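Local coordinates for 5-carboxyvanillate decarboxylase (Sphingomonas paucimobilis, PDB 4NI8), which probably removes a carboxyl group from 5-carboxyvanillate as a manganese-dependent carboxy-lyase of the amidohydrolase superfamily, at residues Glu8-Phe13 against Asp297-Pro302; Asp28-Met33 against His174-Ser179. All blocks are in the same frame, centred on the assembly; numbering follows the deposited sequence.

Contact 1 of 2, residues Glu8-Phe13 against Asp297-Pro302; sequences EEAVTF and DYPYQP. With MN (manganese (II) ion), chain I; 1WB (5-methoxybenzene-1,3-dicarboxylic acid), chain J.
This is a metal-site contact closing a TIM barrel: the C-terminal end of strand 5-11 meets the loop that follows strand 292-293. The E8 and D297 side chains run alongside each other to the metal. E8 OE2 binds the manganese ion at 2.1 Å and D297 OD1 at 2.2 Å, with the two carboxylate planes turned 77° apart. Shared coordination accounts for the 2.9 Å approach of E8 OE2 and D297 OD1, which is not a hydrogen bond. H174, two waters and a ligand carboxylate oxygen complete the six ligands. The second oxygens are also held, E8 OE1 by Y172 and S272, and D297 OD2 by H227.

E9 turns its carboxylate to the loop backbone. The chain bends at chi2 (-46°), folding the carboxylate back along its own strand. OE2 of E9 takes the N-H of Y298 at 2.8 Å, and OE1 of E9 takes that of D297 at 3.2 Å. Both donors come on the syn side. E9 OE1 also accepts from E8 N and I296 N, serving donors of strand and loop. A10 N hydrogen-bonds Y298 O at 2.9 Å.

A10 CB sits at the edge of the Y300 ring, 3.8 Å from CE2 of Y300. One face of that ring carries the ligand ring, offset toward the rim. T77 binds the Y300 hydroxyl. Strand 71-76 flanks strand 5-11, while helices 49-54 and 59-67 pack against Y298.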
ATOM      1  N   GLU A   8     -18.341   8.838  -4.947  1.00  6.23           N
ATOM      2  CA  GLU A   8     -17.279   8.767  -5.956  1.00  5.73           C
ATOM      3  C   GLU A   8     -17.814   8.369  -7.331  1.00 11.19           C
ATOM      4  O   GLU A   8     -17.397   7.369  -7.907  1.00  9.72           O
ATOM      5  CB  GLU A   8     -16.162   7.797  -5.540  1.00  6.11           C
ATOM      6  CG  GLU A   8     -14.866   8.050  -6.312  1.00  5.61           C
ATOM      7  CD  GLU A   8     -13.783   7.027  -6.033  1.00  7.98           C
ATOM      8  OE1 GLU A   8     -13.346   6.912  -4.862  1.00  9.54           O
ATOM      9  OE2 GLU A   8     -13.359   6.353  -6.991  1.00  9.16           O
ATOM     10  N   GLU A   9     -18.713   9.182  -7.867  1.00  6.13           N
ATOM     11  CA  GLU A   9     -19.486   8.799  -9.045  1.00  6.37           C
ATOM     12  C   GLU A   9     -19.018   9.635 -10.221  1.00  9.95           C
ATOM     13  O   GLU A   9     -19.225  10.853 -10.271  1.00 11.82           O
ATOM     14  CB  GLU A   9     -20.975   8.992  -8.756  1.00  7.38           C
ATOM     15  CG  GLU A   9     -21.349   8.434  -7.359  1.00  6.87           C
ATOM     16  CD  GLU A   9     -20.748   7.043  -7.108  1.00  9.44           C
ATOM     17  OE1 GLU A   9     -20.160   6.815  -6.025  1.00  9.09           O
ATOM     18  OE2 GLU A   9     -20.855   6.180  -7.996  1.00  9.67           O
ATOM     19  N   ALA A  10     -18.366   8.971 -11.164  1.00  7.14           N
ATOM     20  CA  ALA A  10     -17.713   9.674 -12.264  1.00  6.94           C
ATOM     21  C   ALA A  10     -18.678  10.099 -13.366  1.00  7.57           C
ATOM     22  O   ALA A  10     -19.669   9.422 -13.638  1.00  7.70           O
ATOM     23  CB  ALA A  10     -16.598   8.812 -12.843  1.00  7.90           C
ATOM     24  N   VAL A  11     -18.361  11.223 -14.005  1.00  7.55           N
ATOM     25  CA  VAL A  11     -19.145  11.730 -15.132  1.00  8.05           C
ATOM     26  C   VAL A  11     -18.163  12.357 -16.113  1.00 10.08           C
ATOM     27  O   VAL A  11     -17.029  12.670 -15.742  1.00  7.93           O
ATOM     28  CB  VAL A  11     -20.185  12.791 -14.644  1.00  9.41           C
ATOM     29  CG1 VAL A  11     -19.481  14.072 -14.180  1.00  9.02           C
ATOM     30  CG2 VAL A  11     -21.223  13.100 -15.720  1.00 12.77           C
ATOM     31  N   THR A  12     -18.563  12.509 -17.369  1.00  8.48           N
ATOM     32  CA  THR A  12     -17.767  13.333 -18.265  1.00  8.78           C
ATOM     33  C   THR A  12     -18.677  14.207 -19.118  1.00  9.22           C
ATOM     34  O   THR A  12     -19.906  14.081 -19.074  1.00  9.97           O
ATOM     35  CB  THR A  12     -16.804  12.495 -19.136  1.00 11.17           C
ATOM     36  OG1 THR A  12     -15.889  13.370 -19.810  1.00 13.07           O
ATOM     37  CG2 THR A  12     -17.587  11.683 -20.163  1.00  9.23           C
ATOM     38  N   PHE A  13     -18.063  15.115 -19.870  1.00  9.53           N
ATOM     39  CA  PHE A  13     -18.792  16.026 -20.737  1.00 10.01           C
ATOM     40  C   PHE A  13     -18.100  16.035 -22.087  1.00 14.84           C
ATOM     41  O   PHE A  13     -16.896  15.768 -22.173  1.00 13.79           O
ATOM     42  CB  PHE A  13     -18.802  17.423 -20.127  1.00 10.41           C
ATOM     43  CG  PHE A  13     -19.290  17.445 -18.710  1.00 11.07           C
ATOM     44  CD1 PHE A  13     -20.646  17.412 -18.431  1.00 15.65           C
ATOM     45  CD2 PHE A  13     -18.389  17.467 -17.656  1.00 15.58           C
ATOM     46  CE1 PHE A  13     -21.095  17.420 -17.117  1.00 13.13           C
ATOM     47  CE2 PHE A  13     -18.835  17.471 -16.347  1.00 17.61           C
ATOM     48  CZ  PHE A  13     -20.193  17.447 -16.084  1.00 14.30           C
ATOM     49  N   ASP A 297     -18.583   4.156  -6.957  1.00  9.24           N
ATOM     50  CA  ASP A 297     -17.575   4.182  -8.024  1.00  5.99           C
ATOM     51  C   ASP A 297     -18.213   3.841  -9.377  1.00  8.01           C
ATOM     52  O   ASP A 297     -17.588   3.216 -10.238  1.00  8.89           O
ATOM     53  CB  ASP A 297     -16.391   3.238  -7.720  1.00  6.66           C
ATOM     54  CG  ASP A 297     -15.046   3.854  -8.043  1.00 12.30           C
ATOM     55  OD1 ASP A 297     -14.999   4.809  -8.851  1.00 10.09           O
ATOM     56  OD2 ASP A 297     -14.029   3.373  -7.477  1.00 13.70           O
ATOM     57  N   TYR A 298     -19.451   4.290  -9.563  1.00  7.61           N
ATOM     58  CA  TYR A 298     -20.150   4.145 -10.835  1.00  6.75           C
ATOM     59  C   TYR A 298     -19.483   5.079 -11.840  1.00 10.66           C
ATOM     60  O   TYR A 298     -19.060   6.175 -11.470  1.00  9.00           O
ATOM     61  CB  TYR A 298     -21.618   4.550 -10.651  1.00  6.89           C
ATOM     62  CG  TYR A 298     -22.472   4.380 -11.879  1.00  8.03           C
ATOM     63  CD1 TYR A 298     -23.055   3.153 -12.186  1.00 10.53           C
ATOM     64  CD2 TYR A 298     -22.685   5.451 -12.747  1.00  8.19           C
ATOM     65  CE1 TYR A 298     -23.842   3.000 -13.318  1.00 13.31           C
ATOM     66  CE2 TYR A 298     -23.468   5.306 -13.879  1.00  9.12           C
ATOM     67  CZ  TYR A 298     -24.046   4.086 -14.158  1.00 14.36           C
ATOM     68  OH  TYR A 298     -24.826   3.955 -15.292  1.00 10.98           O
ATOM     69  N   PRO A 299     -19.388   4.669 -13.120  1.00 10.04           N
ATOM     70  CA  PRO A 299     -19.871   3.441 -13.756  1.00 10.05           C
ATOM     71  C   PRO A 299     -18.812   2.343 -13.821  1.00 10.16           C
ATOM     72  O   PRO A 299     -19.021   1.354 -14.519  1.00 12.32           O
ATOM     73  CB  PRO A 299     -20.207   3.913 -15.172  1.00  9.49           C
ATOM     74  CG  PRO A 299     -19.151   4.940 -15.451  1.00 10.00           C
ATOM     75  CD  PRO A 299     -18.911   5.641 -14.119  1.00  9.22           C
ATOM     76  N   TYR A 300     -17.705   2.508 -13.099  1.00  7.90           N
ATOM     77  CA  TYR A 300     -16.649   1.495 -13.102  1.00 11.80           C
ATOM     78  C   TYR A 300     -17.005   0.302 -12.222  1.00 13.52           C
ATOM     79  O   TYR A 300     -16.435  -0.783 -12.365  1.00 14.63           O
ATOM     80  CB  TYR A 300     -15.323   2.109 -12.670  1.00 11.66           C
ATOM     81  CG  TYR A 300     -14.917   3.260 -13.555  1.00 15.34           C
ATOM     82  CD1 TYR A 300     -14.346   3.027 -14.798  1.00 17.62           C
ATOM     83  CD2 TYR A 300     -15.129   4.577 -13.161  1.00 18.78           C
ATOM     84  CE1 TYR A 300     -13.981   4.074 -15.622  1.00 19.28           C
ATOM     85  CE2 TYR A 300     -14.768   5.632 -13.981  1.00 15.88           C
ATOM     86  CZ  TYR A 300     -14.195   5.369 -15.212  1.00 13.32           C
ATOM     87  OH  TYR A 300     -13.830   6.414 -16.035  1.00 17.22           O
ATOM     88  N   GLN A 301     -17.935   0.521 -11.299  1.00  9.48           N
ATOM     89  CA  GLN A 301     -18.543  -0.548 -10.506  1.00 11.37           C
ATOM     90  C   GLN A 301     -20.042  -0.392 -10.630  1.00  9.49           C
ATOM     91  O   GLN A 301     -20.531   0.728 -10.767  1.00 10.71           O
ATOM     92  CB  GLN A 301     -18.201  -0.393  -9.024  1.00 15.86           C
ATOM     93  CG  GLN A 301     -16.731  -0.312  -8.730  1.00 22.02           C
ATOM     94  CD  GLN A 301     -16.233  -1.484  -7.918  1.00 14.96           C
ATOM     95  OE1 GLN A 301     -16.997  -2.358  -7.498  1.00 17.20           O
ATOM     96  NE2 GLN A 301     -14.942  -1.510  -7.698  1.00  6.46           N
ATOM     97  N   PRO A 302     -20.782  -1.513 -10.563  1.00 10.21           N
ATOM     98  CA  PRO A 302     -22.248  -1.505 -10.607  1.00 12.13           C
ATOM     99  C   PRO A 302     -22.872  -1.042  -9.292  1.00 10.51           C
ATOM    100  O   PRO A 302     -22.286  -1.249  -8.219  1.00 10.33           O
ATOM    101  CB  PRO A 302     -22.594  -2.976 -10.861  1.00 11.97           C
ATOM    102  CG  PRO A 302     -21.434  -3.736 -10.316  1.00 13.90           C
ATOM    103  CD  PRO A 302     -20.233  -2.884 -10.608  1.00 12.65           C
TER
HETATM  104 MN    MN I 401     -13.331   6.209  -9.099  0.85  8.38          MN
HETATM  105  C1  1WB J 402     -11.202   2.515 -13.279  1.00 15.35           C
HETATM  106  CO1 1WB J 402     -11.404   2.425 -11.891  1.00 15.32           C
HETATM  107  CO2 1WB J 402     -11.083   3.764 -13.884  1.00 18.64           C
HETATM  108  CM1 1WB J 402     -11.493   3.583 -11.141  1.00 19.93           C
HETATM  109  CM2 1WB J 402     -11.176   4.937 -13.107  1.00 19.84           C
HETATM  110  OM  1WB J 402     -11.074   6.182 -13.655  1.00 22.97           O
HETATM  111  CZ  1WB J 402     -11.375   4.842 -11.736  1.00 16.52           C
HETATM  112  CC  1WB J 402     -11.118   1.272 -14.065  1.00 22.54           C
HETATM  113  CV  1WB J 402     -10.692   6.346 -14.997  1.00 18.00           C
HETATM  114  O1  1WB J 402     -11.682   0.233 -13.632  1.00 23.10           O
HETATM  115  O2  1WB J 402     -10.487   1.258 -15.163  1.00 22.88           O
HETATM  116  CCC 1WB J 402     -11.543   3.512  -9.651  1.00 21.70           C
HETATM  117  O11 1WB J 402     -11.843   4.557  -9.029  1.00 14.37           O
HETATM  118  O22 1WB J 402     -11.297   2.431  -9.084  1.00 15.33           O
HETATM  119  O   HOH W   1     -14.767   7.734  -9.867  1.00 15.55           O
HETATM  120  O   HOH W   2     -13.249   6.040 -11.158  0.82 22.02           O

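Contact 2 of 2, residues Asp28-Met33 against His174-Ser179; sequences DASLDM and HPRAPS. With MN (manganese (II) ion), chain I; 1WB (5-methoxybenzene-1,3-dicarboxylic acid), chain J.
The D32 side chain crosses that of R176 at about a right angle and brings OD2 to the edge of the guanidinium in a buried salt bridge. NE and NH2 of R176 share this one oxygen, D32 OD2, at 2.6 and 2.8 Å. It lies in the guanidinium plane. NE and NH2 come from the same face of the carboxylate, whose plane is turned 35° from the guanidinium. A bend at chi3 (-66°) turns the end of R176 to D32. D32 OD1 takes a nearly straight bond from A177 N at 2.9 Å (169°). Water 4 lies 2.7 Å from D32 OD2 and 2.9 Å from A177 O.

Beside this polar centre, L31 supplies the apolar part. Its CB packs on A177 CB at 3.9 Å, and its CD2 meets P178 CD at the same distance. Water 3 accepts from L31 N and lies close to P178 O. S30 OG caps D32 N in the type I turn from S30 to M33.

H174, a manganese ligand, ends barrel strand 171-174, and the contact ties the loop that follows it to the loop before helix 33-40. R176 NH1 also bonds H146 O, and P175 packs on helices 197-211 and 226-230.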
ATOM      1  N   ASP A  28       2.337  10.744 -25.752  1.00 15.28           N
ATOM      2  CA  ASP A  28       2.433  10.905 -24.306  1.00 13.51           C
ATOM      3  C   ASP A  28       2.839   9.573 -23.679  1.00 14.62           C
ATOM      4  O   ASP A  28       2.261   8.530 -24.000  1.00 14.45           O
ATOM      5  CB  ASP A  28       1.072  11.357 -23.772  1.00 14.86           C
ATOM      6  CG  ASP A  28       1.124  11.844 -22.334  1.00 15.12           C
ATOM      7  OD1 ASP A  28       2.034  11.451 -21.573  1.00 14.79           O
ATOM      8  OD2 ASP A  28       0.229  12.623 -21.956  1.00 17.02           O
ATOM      9  N   ALA A  29       3.846   9.608 -22.808  1.00 12.45           N
ATOM     10  CA  ALA A  29       4.363   8.393 -22.180  1.00 14.49           C
ATOM     11  C   ALA A  29       3.720   8.093 -20.827  1.00 12.42           C
ATOM     12  O   ALA A  29       4.036   7.079 -20.203  1.00 12.55           O
ATOM     13  CB  ALA A  29       5.883   8.474 -22.031  1.00 17.91           C
ATOM     14  N   SER A  30       2.822   8.970 -20.379  1.00 11.19           N
ATOM     15  CA  SER A  30       2.122   8.763 -19.118  1.00 10.55           C
ATOM     16  C   SER A  30       1.415   7.416 -19.092  1.00 10.33           C
ATOM     17  O   SER A  30       0.805   7.011 -20.081  1.00 10.54           O
ATOM     18  CB  SER A  30       1.083   9.862 -18.896  1.00 11.17           C
ATOM     19  OG  SER A  30       0.319   9.599 -17.728  1.00 11.22           O
ATOM     20  N   LEU A  31       1.478   6.741 -17.954  1.00  9.95           N
ATOM     21  CA  LEU A  31       0.844   5.436 -17.811  1.00 11.48           C
ATOM     22  C   LEU A  31      -0.683   5.515 -17.951  1.00 12.51           C
ATOM     23  O   LEU A  31      -1.338   4.510 -18.257  1.00 10.46           O
ATOM     24  CB  LEU A  31       1.262   4.794 -16.482  1.00 10.41           C
ATOM     25  CG  LEU A  31       0.939   3.314 -16.265  1.00 11.20           C
ATOM     26  CD1 LEU A  31       1.648   2.461 -17.314  1.00 10.90           C
ATOM     27  CD2 LEU A  31       1.343   2.899 -14.854  1.00 13.36           C
ATOM     28  N   ASP A  32      -1.250   6.710 -17.765  1.00 10.61           N
ATOM     29  CA  ASP A  32      -2.681   6.900 -17.982  1.00  9.10           C
ATOM     30  C   ASP A  32      -3.096   6.681 -19.429  1.00  9.53           C
ATOM     31  O   ASP A  32      -4.288   6.555 -19.716  1.00 10.39           O
ATOM     32  CB  ASP A  32      -3.138   8.284 -17.525  1.00 11.78           C
ATOM     33  CG  ASP A  32      -3.208   8.392 -16.033  1.00 14.80           C
ATOM     34  OD1 ASP A  32      -4.076   7.716 -15.444  1.00 11.77           O
ATOM     35  OD2 ASP A  32      -2.380   9.126 -15.452  1.00 13.56           O
ATOM     36  N   MET A  33      -2.125   6.628 -20.339  1.00 12.57           N
ATOM     37  CA  MET A  33      -2.444   6.459 -21.754  1.00 11.27           C
ATOM     38  C   MET A  33      -3.057   5.098 -22.017  1.00 12.72           C
ATOM     39  O   MET A  33      -3.769   4.910 -23.000  1.00 10.80           O
ATOM     40  CB  MET A  33      -1.216   6.674 -22.635  1.00 11.08           C
ATOM     41  CG  MET A  33      -0.742   8.125 -22.722  1.00 11.23           C
ATOM     42  SD  MET A  33      -1.968   9.228 -23.473  1.00 15.45           S
ATOM     43  CE  MET A  33      -1.833   8.774 -25.195  1.00 18.93           C
ATOM     44  N   HIS A 174      -8.738  11.613  -5.992  1.00  9.40           N
ATOM     45  CA  HIS A 174      -9.073  10.380  -6.690  1.00  6.97           C
ATOM     46  C   HIS A 174      -7.792   9.810  -7.318  1.00  7.67           C
ATOM     47  O   HIS A 174      -6.841  10.548  -7.549  1.00  6.86           O
ATOM     48  CB  HIS A 174     -10.102  10.726  -7.786  1.00  7.47           C
ATOM     49  CG  HIS A 174     -10.666   9.540  -8.502  1.00  8.59           C
ATOM     50  ND1 HIS A 174     -10.035   8.949  -9.578  1.00  7.56           N
ATOM     51  CD2 HIS A 174     -11.804   8.833  -8.297  1.00  9.56           C
ATOM     52  CE1 HIS A 174     -10.754   7.921  -9.995  1.00  9.15           C
ATOM     53  NE2 HIS A 174     -11.833   7.831  -9.236  1.00 11.00           N
ATOM     54  N   PRO A 175      -7.747   8.494  -7.586  1.00  8.28           N
ATOM     55  CA  PRO A 175      -6.548   7.969  -8.256  1.00  6.30           C
ATOM     56  C   PRO A 175      -6.371   8.395  -9.716  1.00  7.75           C
ATOM     57  O   PRO A 175      -7.296   8.886 -10.364  1.00  8.78           O
ATOM     58  CB  PRO A 175      -6.764   6.450  -8.219  1.00  9.46           C
ATOM     59  CG  PRO A 175      -7.698   6.220  -7.074  1.00 11.25           C
ATOM     60  CD  PRO A 175      -8.624   7.408  -7.102  1.00  6.95           C
ATOM     61  N   ARG A 176      -5.150   8.218 -10.210  1.00  7.70           N
ATOM     62  CA  ARG A 176      -4.886   8.046 -11.637  1.00  7.36           C
ATOM     63  C   ARG A 176      -3.736   7.052 -11.685  1.00  7.18           C
ATOM     64  O   ARG A 176      -3.295   6.582 -10.632  1.00  8.90           O
ATOM     65  CB  ARG A 176      -4.515   9.366 -12.319  1.00  7.54           C
ATOM     66  CG  ARG A 176      -3.311  10.074 -11.700  1.00  7.60           C
ATOM     67  CD  ARG A 176      -3.003  11.391 -12.433  1.00  8.41           C
ATOM     68  NE  ARG A 176      -2.567  11.163 -13.812  1.00  8.76           N
ATOM     69  CZ  ARG A 176      -1.997  12.089 -14.575  1.00  8.48           C
ATOM     70  NH1 ARG A 176      -1.791  13.306 -14.089  1.00  8.52           N
ATOM     71  NH2 ARG A 176      -1.620  11.794 -15.820  1.00  9.45           N
ATOM     72  N   ALA A 177      -3.261   6.704 -12.874  1.00  7.53           N
ATOM     73  CA  ALA A 177      -2.202   5.707 -12.955  1.00  7.72           C
ATOM     74  C   ALA A 177      -0.925   6.236 -12.289  1.00 10.64           C
ATOM     75  O   ALA A 177      -0.718   7.449 -12.215  1.00  9.85           O
ATOM     76  CB  ALA A 177      -1.948   5.304 -14.408  1.00  8.15           C
ATOM     77  N   PRO A 178      -0.081   5.328 -11.774  1.00  7.84           N
ATOM     78  CA  PRO A 178       1.230   5.703 -11.226  1.00  9.06           C
ATOM     79  C   PRO A 178       1.976   6.718 -12.092  1.00  8.38           C
ATOM     80  O   PRO A 178       2.016   6.576 -13.318  1.00 10.74           O
ATOM     81  CB  PRO A 178       1.970   4.373 -11.223  1.00  8.18           C
ATOM     82  CG  PRO A 178       0.859   3.392 -10.816  1.00  9.32           C
ATOM     83  CD  PRO A 178      -0.408   3.919 -11.490  1.00  8.99           C
ATOM     84  N   SER A 179       2.561   7.723 -11.438  1.00  9.75           N
ATOM     85  CA  SER A 179       3.355   8.749 -12.106  1.00  9.02           C
ATOM     86  C   SER A 179       4.634   8.165 -12.689  1.00  9.26           C
ATOM     87  O   SER A 179       4.985   7.005 -12.440  1.00 12.09           O
ATOM     88  CB  SER A 179       3.742   9.839 -11.107  1.00  9.55           C
ATOM     89  OG  SER A 179       4.835   9.410 -10.307  1.00 11.36           O
TER
HETATM   90 MN    MN I 401     -13.331   6.209  -9.099  0.85  8.38          MN
HETATM   91  C1  1WB J 402     -11.202   2.515 -13.279  1.00 15.35           C
HETATM   92  CO1 1WB J 402     -11.404   2.425 -11.891  1.00 15.32           C
HETATM   93  CO2 1WB J 402     -11.083   3.764 -13.884  1.00 18.64           C
HETATM   94  CM1 1WB J 402     -11.493   3.583 -11.141  1.00 19.93           C
HETATM   95  CM2 1WB J 402     -11.176   4.937 -13.107  1.00 19.84           C
HETATM   96  OM  1WB J 402     -11.074   6.182 -13.655  1.00 22.97           O
HETATM   97  CZ  1WB J 402     -11.375   4.842 -11.736  1.00 16.52           C
HETATM   98  CC  1WB J 402     -11.118   1.272 -14.065  1.00 22.54           C
HETATM   99  CV  1WB J 402     -10.692   6.346 -14.997  1.00 18.00           C
HETATM  100  O1  1WB J 402     -11.682   0.233 -13.632  1.00 23.10           O
HETATM  101  O2  1WB J 402     -10.487   1.258 -15.163  1.00 22.88           O
HETATM  102  CCC 1WB J 402     -11.543   3.512  -9.651  1.00 21.70           C
HETATM  103  O11 1WB J 402     -11.843   4.557  -9.029  1.00 14.37           O
HETATM  104  O22 1WB J 402     -11.297   2.431  -9.084  1.00 15.33           O
HETATM  105  O   HOH W   3       3.107   7.511 -15.667  1.00 10.50           O
HETATM  106  O   HOH W   4       0.202   8.714 -14.650  1.00 11.34           O
HETATM  107  O   HOH W   2     -13.249   6.040 -11.158  0.82 22.02           O
HETATM  108  O   HOH W   1     -14.767   7.734  -9.867  1.00 15.55           O

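How the contacts relate
The manganese ion joins the two contacts. Contact 1 gives it E8 and D297, and contact 2 gives it H174, whose NE2 binds at 2.2 Å. E8 OE2 and H174 NE2 are 3.1 Å apart as neighbouring ligands of that ion. The centres of the contacts are nonetheless 18 Å apart, because the pairing of D32 with R176 lies further out along the loop after H174. The nearest side-chain atoms of R176 and E8 are about 11 Å apart. Along the chain, contact 2 falls between the two segments of contact 1. The bound dicarboxylate also meets both: it lies over Y300 of contact 1 and against the H174 ring edge. R238 of the second subunit hydrogen-bonds it.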